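Local structure of uncharacterized protein PH0321 (Pyrococcus horikoshii, 3BS4) at residues A[163-166]-A[167-170]; A[112-115]-A[116-120]; A[153-157]-A[158-162]; A[87-90]-A[91-95]. The protein is of unknown function but has a KaiC-like domain, probably of the RecA-type fold, and was crystallised with an unidentified peptide bound to it. One frame throughout, in Å; residues are numbered along the deposited sequence. Where two conformers were deposited one is given.

Contact 1. Residues A[163-166]-A[167-170]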
loop_
_atom_site.group_PDB
_atom_site.type_symbol
_atom_site.label_atom_id
_atom_site.label_comp_id
_atom_site.label_asym_id
_atom_site.label_seq_id
_atom_site.Cartn_x
_atom_site.Cartn_y
_atom_site.Cartn_z
ATOM N N TYR A 163 -17.909 -1.329 -3.109
ATOM C CA TYR A 163 -16.856 -2.207 -2.597
ATOM C C TYR A 163 -16.063 -1.583 -1.438
ATOM O O TYR A 163 -15.782 -2.242 -0.422
ATOM C CB TYR A 163 -15.915 -2.595 -3.748
ATOM C CG TYR A 163 -14.616 -3.157 -3.275
ATOM C CD1 TYR A 163 -14.539 -4.462 -2.778
ATOM C CD2 TYR A 163 -13.462 -2.374 -3.288
ATOM C CE1 TYR A 163 -13.337 -4.984 -2.320
ATOM C CE2 TYR A 163 -12.242 -2.886 -2.827
ATOM C CZ TYR A 163 -12.203 -4.200 -2.344
ATOM O OH TYR A 163 -11.031 -4.754 -1.871
ATOM N N LEU A 164 -15.708 -0.307 -1.595
ATOM C CA LEU A 164 -14.966 0.407 -0.558
ATOM C C LEU A 164 -15.766 0.453 0.728
ATOM O O LEU A 164 -15.194 0.317 1.814
ATOM C CB LEU A 164 -14.583 1.836 -0.976
ATOM C CG LEU A 164 -13.552 1.930 -2.106
ATOM C CD1 LEU A 164 -13.498 3.366 -2.679
ATOM C CD2 LEU A 164 -12.175 1.475 -1.601
ATOM N N GLU A 165 -17.081 0.651 0.603
ATOM C CA GLU A 165 -17.910 0.722 1.806
ATOM C C GLU A 165 -18.123 -0.653 2.431
ATOM O O GLU A 165 -17.977 -0.813 3.634
ATOM C CB GLU A 165 -19.234 1.448 1.543
ATOM C CG GLU A 165 -20.071 1.672 2.828
ATOM C CD GLU A 165 -19.375 2.489 3.919
ATOM O OE1 GLU A 165 -18.390 3.223 3.648
ATOM O OE2 GLU A 165 -19.827 2.394 5.089
ATOM N N THR A 166 -18.402 -1.655 1.613
ATOM C CA THR A 166 -18.575 -3.025 2.138
ATOM C C THR A 166 -17.296 -3.522 2.806
ATOM O O THR A 166 -17.353 -4.221 3.813
ATOM C CB THR A 166 -18.984 -3.982 1.014
ATOM O OG1 THR A 166 -20.191 -3.505 0.399
ATOM C CG2 THR A 166 -19.227 -5.385 1.551
ATOM N N SER A 167 -16.143 -3.175 2.233
ATOM C CA SER A 167 -14.849 -3.483 2.851
ATOM C C SER A 167 -14.762 -2.897 4.240
ATOM O O SER A 167 -14.360 -3.566 5.179
ATOM C CB SER A 167 -13.704 -2.925 2.007
ATOM O OG SER A 167 -13.710 -3.516 0.745
ATOM N N ALA A 168 -15.148 -1.634 4.372
ATOM C CA ALA A 168 -15.089 -0.971 5.681
ATOM C C ALA A 168 -16.025 -1.677 6.656
ATOM O O ALA A 168 -15.675 -1.882 7.816
ATOM C CB ALA A 168 -15.441 0.496 5.557
ATOM N N GLU A 169 -17.188 -2.091 6.164
ATOM C CA GLU A 169 -18.179 -2.793 6.993
ATOM C C GLU A 169 -17.635 -4.132 7.500
ATOM O O GLU A 169 -17.805 -4.487 8.675
ATOM C CB GLU A 169 -19.471 -3.026 6.203
ATOM C CG GLU A 169 -20.256 -1.764 5.853
ATOM C CD GLU A 169 -21.349 -2.042 4.823
ATOM O OE1 GLU A 169 -21.751 -3.226 4.684
ATOM O OE2 GLU A 169 -21.808 -1.093 4.141
ATOM N N VAL A 170 -17.001 -4.888 6.611
ATOM C CA VAL A 170 -16.395 -6.167 6.991
ATOM C C VAL A 170 -15.281 -5.977 8.028
ATOM O O VAL A 170 -15.204 -6.722 9.007
ATOM C CB VAL A 170 -15.863 -6.924 5.753
ATOM C CG1 VAL A 170 -14.946 -8.080 6.174
ATOM C CG2 VAL A 170 -17.019 -7.423 4.915
HETATM O O HOH W 1 -11.756 -5.614 0.735
HETATM O O HOH W 2 -21.951 -1.332 1.249
#

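Contact 2. Residues A[112-115]-A[116-120]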
loop_
_atom_site.group_PDB
_atom_site.type_symbol
_atom_site.label_atom_id
_atom_site.label_comp_id
_atom_site.label_asym_id
_atom_site.label_seq_id
_atom_site.Cartn_x
_atom_site.Cartn_y
_atom_site.Cartn_z
ATOM N N SER A 112 -17.455 -7.191 -6.534
ATOM C CA SER A 112 -17.428 -6.102 -5.596
ATOM C C SER A 112 -18.112 -6.494 -4.292
ATOM O O SER A 112 -17.869 -5.871 -3.267
ATOM C CB SER A 112 -18.078 -4.857 -6.210
ATOM O OG SER A 112 -19.388 -5.157 -6.673
ATOM N N GLU A 113 -18.968 -7.530 -4.343
ATOM C CA GLU A 113 -19.704 -8.023 -3.178
ATOM C C GLU A 113 -18.981 -9.146 -2.420
ATOM O O GLU A 113 -19.088 -9.257 -1.216
ATOM C CB GLU A 113 -21.074 -8.549 -3.616
ATOM C CG GLU A 113 -21.911 -7.572 -4.431
ATOM C CD GLU A 113 -23.245 -8.164 -4.852
ATOM O OE1 GLU A 113 -23.264 -9.272 -5.435
ATOM O OE2 GLU A 113 -24.280 -7.520 -4.597
ATOM N N THR A 114 -18.283 -10.012 -3.145
ATOM C CA THR A 114 -17.653 -11.187 -2.514
ATOM C C THR A 114 -16.227 -10.918 -2.037
ATOM O O THR A 114 -15.746 -11.569 -1.102
ATOM C CB THR A 114 -17.577 -12.398 -3.466
ATOM O OG1 THR A 114 -16.686 -12.099 -4.550
ATOM C CG2 THR A 114 -18.967 -12.759 -4.017
ATOM N N LEU A 115 -15.551 -9.977 -2.698
ATOM C CA LEU A 115 -14.124 -9.758 -2.455
ATOM C C LEU A 115 -13.783 -9.377 -0.990
ATOM O O LEU A 115 -12.816 -9.912 -0.439
ATOM C CB LEU A 115 -13.561 -8.740 -3.450
ATOM C CG LEU A 115 -12.040 -8.577 -3.449
ATOM C CD1 LEU A 115 -11.335 -9.928 -3.577
ATOM C CD2 LEU A 115 -11.559 -7.623 -4.531
ATOM N N PRO A 116 -14.534 -8.447 -0.365
ATOM C CA PRO A 116 -14.206 -8.080 1.019
ATOM C C PRO A 116 -14.089 -9.250 1.996
ATOM O O PRO A 116 -13.096 -9.321 2.721
ATOM C CB PRO A 116 -15.363 -7.149 1.419
ATOM C CG PRO A 116 -15.672 -6.451 0.138
ATOM C CD PRO A 116 -15.639 -7.601 -0.870
ATOM N N ILE A 117 -15.065 -10.157 2.009
ATOM C CA ILE A 117 -15.000 -11.310 2.922
ATOM C C ILE A 117 -13.880 -12.279 2.526
ATOM O O ILE A 117 -13.238 -12.902 3.391
ATOM C CB ILE A 117 -16.393 -12.012 3.101
ATOM C CG1 ILE A 117 -16.370 -12.983 4.280
ATOM C CG2 ILE A 117 -16.845 -12.699 1.840
ATOM C CD1 ILE A 117 -16.763 -12.303 5.577
ATOM N N LYS A 118 -13.616 -12.401 1.228
ATOM C CA LYS A 118 -12.520 -13.263 0.786
ATOM C C LYS A 118 -11.158 -12.700 1.233
ATOM O O LYS A 118 -10.274 -13.456 1.663
ATOM C CB LYS A 118 -12.588 -13.529 -0.716
ATOM C CG LYS A 118 -13.826 -14.365 -1.051
ATOM C CD LYS A 118 -13.870 -14.826 -2.495
ATOM C CE LYS A 118 -15.001 -15.854 -2.630
ATOM N NZ LYS A 118 -15.191 -16.265 -4.056
ATOM N N TYR A 119 -11.007 -11.374 1.173
ATOM C CA TYR A 119 -9.786 -10.767 1.718
ATOM C C TYR A 119 -9.677 -11.000 3.221
ATOM O O TYR A 119 -8.593 -11.287 3.737
ATOM C CB TYR A 119 -9.752 -9.265 1.486
ATOM C CG TYR A 119 -9.139 -8.824 0.178
ATOM C CD1 TYR A 119 -7.977 -9.414 -0.325
ATOM C CD2 TYR A 119 -9.669 -7.740 -0.500
ATOM C CE1 TYR A 119 -7.404 -8.965 -1.533
ATOM C CE2 TYR A 119 -9.115 -7.290 -1.689
ATOM C CZ TYR A 119 -8.003 -7.905 -2.204
ATOM O OH TYR A 119 -7.460 -7.419 -3.370
ATOM N N ALA A 120 -10.795 -10.848 3.923
ATOM C CA ALA A 120 -10.768 -10.934 5.386
ATOM C C ALA A 120 -10.310 -12.316 5.812
ATOM O O ALA A 120 -9.542 -12.456 6.754
ATOM C CB ALA A 120 -12.149 -10.623 5.960
HETATM O O HOH W 3 -17.775 -9.596 1.086
#

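Contact 3. Residues A[153-157]-A[158-162]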
loop_
_atom_site.group_PDB
_atom_site.type_symbol
_atom_site.label_atom_id
_atom_site.label_comp_id
_atom_site.label_asym_id
_atom_site.label_seq_id
_atom_site.Cartn_x
_atom_site.Cartn_y
_atom_site.Cartn_z
ATOM N N GLU A 153 -10.182 -1.604 -13.226
ATOM C CA GLU A 153 -10.019 -2.489 -14.390
ATOM C C GLU A 153 -11.030 -3.629 -14.366
ATOM O O GLU A 153 -11.326 -4.219 -15.415
ATOM C CB GLU A 153 -8.591 -3.041 -14.456
ATOM C CG GLU A 153 -7.559 -1.967 -14.701
ATOM C CD GLU A 153 -6.147 -2.346 -14.262
ATOM O OE1 GLU A 153 -5.795 -3.550 -14.303
ATOM O OE2 GLU A 153 -5.385 -1.426 -13.873
ATOM N N VAL A 154 -11.569 -3.933 -13.180
ATOM C CA VAL A 154 -12.474 -5.078 -12.993
ATOM C C VAL A 154 -13.872 -4.687 -12.495
ATOM O O VAL A 154 -14.836 -5.437 -12.704
ATOM C CB VAL A 154 -11.887 -6.186 -12.062
ATOM C CG1 VAL A 154 -10.729 -6.936 -12.747
ATOM C CG2 VAL A 154 -11.422 -5.610 -10.716
ATOM N N PHE A 155 -13.963 -3.544 -11.811
ATOM C CA PHE A 155 -15.241 -3.042 -11.274
ATOM C C PHE A 155 -15.599 -1.713 -11.938
ATOM O O PHE A 155 -14.728 -0.908 -12.259
ATOM C CB PHE A 155 -15.159 -2.769 -9.766
ATOM C CG PHE A 155 -14.777 -3.963 -8.900
ATOM C CD1 PHE A 155 -15.016 -5.295 -9.293
ATOM C CD2 PHE A 155 -14.199 -3.734 -7.639
ATOM C CE1 PHE A 155 -14.658 -6.366 -8.458
ATOM C CE2 PHE A 155 -13.850 -4.793 -6.809
ATOM C CZ PHE A 155 -14.070 -6.108 -7.218
ATOM N N THR A 156 -16.896 -1.444 -12.097
ATOM C CA THR A 156 -17.329 -0.101 -12.475
ATOM C C THR A 156 -17.044 0.891 -11.337
ATOM O O THR A 156 -16.787 0.474 -10.200
ATOM C CB THR A 156 -18.838 -0.082 -12.823
ATOM O OG1 THR A 156 -19.605 -0.268 -11.630
ATOM C CG2 THR A 156 -19.176 -1.190 -13.818
ATOM N N PRO A 157 -17.053 2.202 -11.623
ATOM C CA PRO A 157 -16.928 3.147 -10.519
ATOM C C PRO A 157 -17.980 2.952 -9.409
ATOM O O PRO A 157 -17.656 3.024 -8.223
ATOM C CB PRO A 157 -17.071 4.514 -11.209
ATOM C CG PRO A 157 -16.547 4.240 -12.613
ATOM C CD PRO A 157 -17.081 2.887 -12.936
ATOM N N GLU A 158 -19.222 2.693 -9.804
ATOM C CA GLU A 158 -20.301 2.479 -8.860
ATOM C C GLU A 158 -20.020 1.247 -7.989
ATOM O O GLU A 158 -20.165 1.291 -6.758
ATOM C CB GLU A 158 -21.602 2.307 -9.637
ATOM C CG GLU A 158 -22.078 3.609 -10.305
ATOM C CD GLU A 158 -21.355 3.993 -11.620
ATOM O OE1 GLU A 158 -20.581 3.188 -12.214
ATOM O OE2 GLU A 158 -21.605 5.139 -12.071
ATOM N N GLU A 159 -19.585 0.164 -8.638
ATOM C CA GLU A 159 -19.206 -1.067 -7.941
ATOM C C GLU A 159 -18.036 -0.834 -6.998
ATOM O O GLU A 159 -18.029 -1.357 -5.880
ATOM C CB GLU A 159 -18.854 -2.174 -8.943
ATOM C CG GLU A 159 -20.075 -2.806 -9.605
ATOM C CD GLU A 159 -19.754 -3.637 -10.843
ATOM O OE1 GLU A 159 -18.602 -3.631 -11.338
ATOM O OE2 GLU A 159 -20.689 -4.310 -11.357
ATOM N N THR A 160 -17.058 -0.049 -7.450
ATOM C CA THR A 160 -15.869 0.227 -6.629
ATOM C C THR A 160 -16.252 1.040 -5.399
ATOM O O THR A 160 -15.791 0.770 -4.295
ATOM C CB THR A 160 -14.780 0.932 -7.470
ATOM O OG1 THR A 160 -14.507 0.138 -8.635
ATOM C CG2 THR A 160 -13.504 1.129 -6.665
ATOM N N LEU A 161 -17.150 2.007 -5.577
ATOM C CA LEU A 161 -17.599 2.802 -4.440
ATOM C C LEU A 161 -18.323 1.952 -3.408
ATOM O O LEU A 161 -18.104 2.118 -2.209
ATOM C CB LEU A 161 -18.478 3.961 -4.926
ATOM C CG LEU A 161 -17.652 5.080 -5.589
ATOM C CD1 LEU A 161 -18.503 5.971 -6.488
ATOM C CD2 LEU A 161 -16.916 5.928 -4.549
ATOM N N ARG A 162 -19.171 1.039 -3.868
ATOM C CA ARG A 162 -19.857 0.098 -2.962
ATOM C C ARG A 162 -18.861 -0.842 -2.313
ATOM O O ARG A 162 -18.947 -1.126 -1.121
ATOM C CB ARG A 162 -20.899 -0.736 -3.713
ATOM C CG ARG A 162 -22.052 0.067 -4.236
ATOM C CD ARG A 162 -23.264 -0.833 -4.522
ATOM N NE ARG A 162 -22.910 -2.091 -5.186
ATOM C CZ ARG A 162 -22.949 -2.289 -6.502
ATOM N NH1 ARG A 162 -23.316 -1.304 -7.315
ATOM N NH2 ARG A 162 -22.616 -3.476 -7.004
HETATM O O HOH W 4 -17.614 -5.426 -13.169
#

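Contact 4. Residues A[87-90]-A[91-95]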
loop_
_atom_site.group_PDB
_atom_site.type_symbol
_atom_site.label_atom_id
_atom_site.label_comp_id
_atom_site.label_asym_id
_atom_site.label_seq_id
_atom_site.Cartn_x
_atom_site.Cartn_y
_atom_site.Cartn_z
ATOM N N VAL A 87 -1.261 -11.358 -0.980
ATOM C CA VAL A 87 -2.495 -11.818 -1.620
ATOM C C VAL A 87 -2.350 -11.426 -3.082
ATOM O O VAL A 87 -2.321 -10.236 -3.417
ATOM C CB VAL A 87 -3.750 -11.184 -1.012
ATOM C CG1 VAL A 87 -5.021 -11.691 -1.720
ATOM C CG2 VAL A 87 -3.827 -11.429 0.509
ATOM N N ASP A 88 -2.231 -12.417 -3.950
ATOM C CA ASP A 88 -2.031 -12.138 -5.368
ATOM C C ASP A 88 -3.367 -11.942 -6.062
ATOM O O ASP A 88 -3.888 -12.820 -6.753
ATOM C CB ASP A 88 -1.173 -13.218 -6.036
ATOM C CG ASP A 88 -0.843 -12.889 -7.479
ATOM O OD1 ASP A 88 -1.171 -11.782 -7.940
ATOM O OD2 ASP A 88 -0.230 -13.739 -8.165
ATOM N N THR A 89 -3.922 -10.757 -5.852
ATOM C CA THR A 89 -5.200 -10.393 -6.435
ATOM C C THR A 89 -5.109 -10.372 -7.965
ATOM O O THR A 89 -6.027 -10.830 -8.670
ATOM C CB THR A 89 -5.637 -9.036 -5.853
ATOM O OG1 THR A 89 -5.762 -9.187 -4.430
ATOM C CG2 THR A 89 -6.983 -8.589 -6.430
ATOM N N PHE A 90 -4.007 -9.852 -8.488
ATOM C CA PHE A 90 -3.825 -9.807 -9.935
ATOM C C PHE A 90 -3.913 -11.218 -10.521
ATOM O O PHE A 90 -4.667 -11.459 -11.476
ATOM C CB PHE A 90 -2.483 -9.163 -10.279
ATOM C CG PHE A 90 -2.258 -9.009 -11.763
ATOM C CD1 PHE A 90 -2.599 -7.816 -12.409
ATOM C CD2 PHE A 90 -1.766 -10.072 -12.522
ATOM C CE1 PHE A 90 -2.419 -7.684 -13.775
ATOM C CE2 PHE A 90 -1.571 -9.939 -13.886
ATOM C CZ PHE A 90 -1.901 -8.740 -14.508
ATOM N N GLY A 91 -3.148 -12.150 -9.961
ATOM C CA GLY A 91 -3.173 -13.520 -10.505
ATOM C C GLY A 91 -4.546 -14.154 -10.349
ATOM O O GLY A 91 -4.994 -14.926 -11.209
ATOM N N SER A 92 -5.224 -13.820 -9.259
ATOM C CA SER A 92 -6.562 -14.334 -8.983
ATOM C C SER A 92 -7.553 -13.868 -10.037
ATOM O O SER A 92 -8.321 -14.677 -10.556
ATOM C CB SER A 92 -7.015 -13.894 -7.587
ATOM O OG SER A 92 -6.089 -14.347 -6.603
ATOM N N PHE A 93 -7.527 -12.577 -10.374
ATOM C CA PHE A 93 -8.421 -12.072 -11.410
ATOM C C PHE A 93 -8.057 -12.544 -12.806
ATOM O O PHE A 93 -8.945 -12.676 -13.663
ATOM C CB PHE A 93 -8.485 -10.541 -11.378
ATOM C CG PHE A 93 -9.502 -10.009 -10.421
ATOM C CD1 PHE A 93 -10.859 -10.022 -10.748
ATOM C CD2 PHE A 93 -9.119 -9.491 -9.200
ATOM C CE1 PHE A 93 -11.802 -9.526 -9.860
ATOM C CE2 PHE A 93 -10.063 -8.979 -8.316
ATOM C CZ PHE A 93 -11.409 -9.013 -8.649
ATOM N N HIS A 94 -6.766 -12.757 -13.053
ATOM C CA HIS A 94 -6.300 -13.009 -14.405
ATOM C C HIS A 94 -5.981 -14.475 -14.686
ATOM O O HIS A 94 -5.521 -14.806 -15.774
ATOM C CB HIS A 94 -5.137 -12.078 -14.767
ATOM C CG HIS A 94 -5.526 -10.633 -14.805
ATOM N ND1 HIS A 94 -6.317 -10.093 -15.801
ATOM C CD2 HIS A 94 -5.264 -9.622 -13.946
ATOM C CE1 HIS A 94 -6.501 -8.805 -15.564
ATOM N NE2 HIS A 94 -5.868 -8.495 -14.442
ATOM N N GLY A 95 -6.223 -15.334 -13.702
ATOM C CA GLY A 95 -6.195 -16.787 -13.904
ATOM C C GLY A 95 -4.816 -17.405 -13.967
ATOM O O GLY A 95 -4.633 -18.492 -14.550
#

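Contact 1. Residues A[163-166]-A[167-170]
With its CG swung anti to the backbone N (chi1 164°), the ring of Y163 points outward from the helix, leaning slightly toward the next turn, and flanks S167, which turns its OG back beside its own N (chi1 -62°); the two torsions bring the hydroxyl over one face of the ring. OG sits nearest the rim, 3.4 Å from CE1 of Y163. The same oxygen donates to the carbonyl O of Y163 at 2.7 Å, from above the carbonyl plane, and the backbone N of S167 reaches that O from the opposite face. Two donors thus grip one carbonyl, and the serine hydroxyl is fixed in rotation. A water donates to both OG of S167 and OH of Y163, bridging the two hydroxyls; OH also bonds a polar side chain of the bound peptide. Were this tyrosine an alanine, the water and the peptide's polar group would each probably lose a partner, and a gap would open above the serine hydroxyl. On the outer side, E165 and E169 cross at about a right angle. Their carboxylates are 4.1 Å apart, OE2 to OE2, a like-charge approach probably eased by the salt bridge from E165 to R204. OE2 of E169 instead takes a hydrogen from a second water, which also bonds OG1 of T166; that hydroxyl is bonded as well to the carbonyl O of R162, one turn back. All this lies midway along helix 157-173, with Y163, S167 and V170 facing helix 115-132, and L164 and A168 packed on helix 195-204.

Contact 2. Residues A[112-115]-A[116-120]
L115 and Y119 meet one turn apart in the first turn of helix 115-132, as an i to i+4 CH-pi pair. The leucine lies over one face of the tyrosine ring: CD1 of L115 stands 4.1 Å from the centroid of the Y119 ring, only 17° off the ring normal, but displaced toward the rim. CG of L115 comes closer still, 3.6 Å from CE2 of Y119. Having CG anti to the backbone N (chi1 -171°) turns the leucine branch outward on the side where the Y119 ring lies. At the far end of that ring, OH hydrogen-bonds Y151 and T89, which probably helps hold the ring's position; the bound peptide packs on it too. P116 turns another way, its ring set against Y163 and S167 of helix 157-173. K118 runs back over the start of the helix with an extended chain, passing its CG 3.4 Å from O of T114, and its NZ bonds the carbonyls of E107 and M109. A water bridges the backbone at the start of the helix: it accepts from N of I117 at 2.9 Å and donates to O of E113 at 2.7 Å.

Contact 3. Residues A[153-157]-A[158-162]
T156 and E159 form a capping box at the N-terminus of helix 157-173, and E159 is the side chain to follow. Its CB lies 3.4 Å from OG1 of T156 and 3.8 Å from CB of F155, just before the turn. With CG beside the backbone N (chi1 -76°) and the rest of the chain extended, the glutamate runs back toward the residues that precede the helix. CG passes 3.3 Å from OG1 of T156, and CD keeps close to that hydroxyl. The tip makes the box's reciprocal bond: OE1 of E159 accepts from the backbone N of T156 at 2.9 Å, nearly straight at 166°, though the donor stands above the carboxylate plane. OE1 also approaches CA of F155 and the methyl CG2 of T156. The cap itself is the bond from the backbone N of E159 to OG1 of T156, so each residue's side chain holds the other's N-H. The threonine can do this because chi1 of 70° sets OG1 between its own N and carbonyl carbon, leaning over the open end of the helix. The carboxylate would probably also be steadied by the helix dipole. T160 adds a second lock: both its N and its OG1 donate to O of T156, the hydroxyl from above the carbonyl plane, while OG1 sits 3.2 Å from CB of F155, near the plane of that ring at its edge. Alongside, P157 packs on V197 of helix 195-204, and E158 sends OE2 to a salt bridge with R196. One water bridges OE1 of E159, at 2.7 Å, and O of V154, at 2.8 Å, donating to both.

Contact 4. Residues A[87-90]-A[91-95]
H94 lays the CD2 corner of its imidazole over the centre of one face of the F90 ring, 3.4 Å from CE1 of F90. The planes are 41° apart and the centroids 4.2 Å, so the pair is neither a stack nor an edge-to-face contact. F90 reaches it because its CG stands anti to the backbone N (chi1 -177°), which turns the ring outward and partly toward the next turn, where H94 can lie over it. This is the outer, solvent side, with H94 exposed and F90 partly so, and it relies on ring contact. With an alanine here the imidazole would probably lose its aromatic neighbour and be free to turn. The inner side is buried and hydrogen-bonded instead. D88 caps the helix, its OD1 taking the N-H of G91 at 2.9 Å from well above the carboxylate plane, and a side chain on G91 would run into OD2 of D88. The carbonyl O of D88 is held from opposite faces of its plane by N and OG of S92, the hydroxyl at 2.7 Å, and OG of S92 bonds N of L106 besides. T89 and F93 point the same way, the methyl CG2 of T89 lying in the ring plane of F93 at its edge, 3.6 Å from CD2; beyond, F93 packs on L110 and V154. D88 is also the centre of an inverse gamma turn: strand 84-87, in the parallel part of the mixed sheet, passes through it directly into an aspartate-capped helix, a short strand-to-helix junction at the C-terminal end of the strand.

Overall arrangement
Along the chain the order is contact 4, contact 2, contact 3, contact 1. Contacts 3 and 1 share helix 157-173, the first at its start and the second one to two turns on, with centres 12 Å apart. Contact 2 opens helix 115-132, which packs beside it, its centre 9 Å from that of contact 1. Contact 4 leads out of strand 84-87 of the mixed sheet and is farthest from contact 1, about 20 Å between centres. Aromatic side chains tie the group together: F155 meets Y163 and F93, and Y119 touches Y163 and probably bonds T89. Y163 and Y119 both meet the bound peptide, so this cluster lies beside its site.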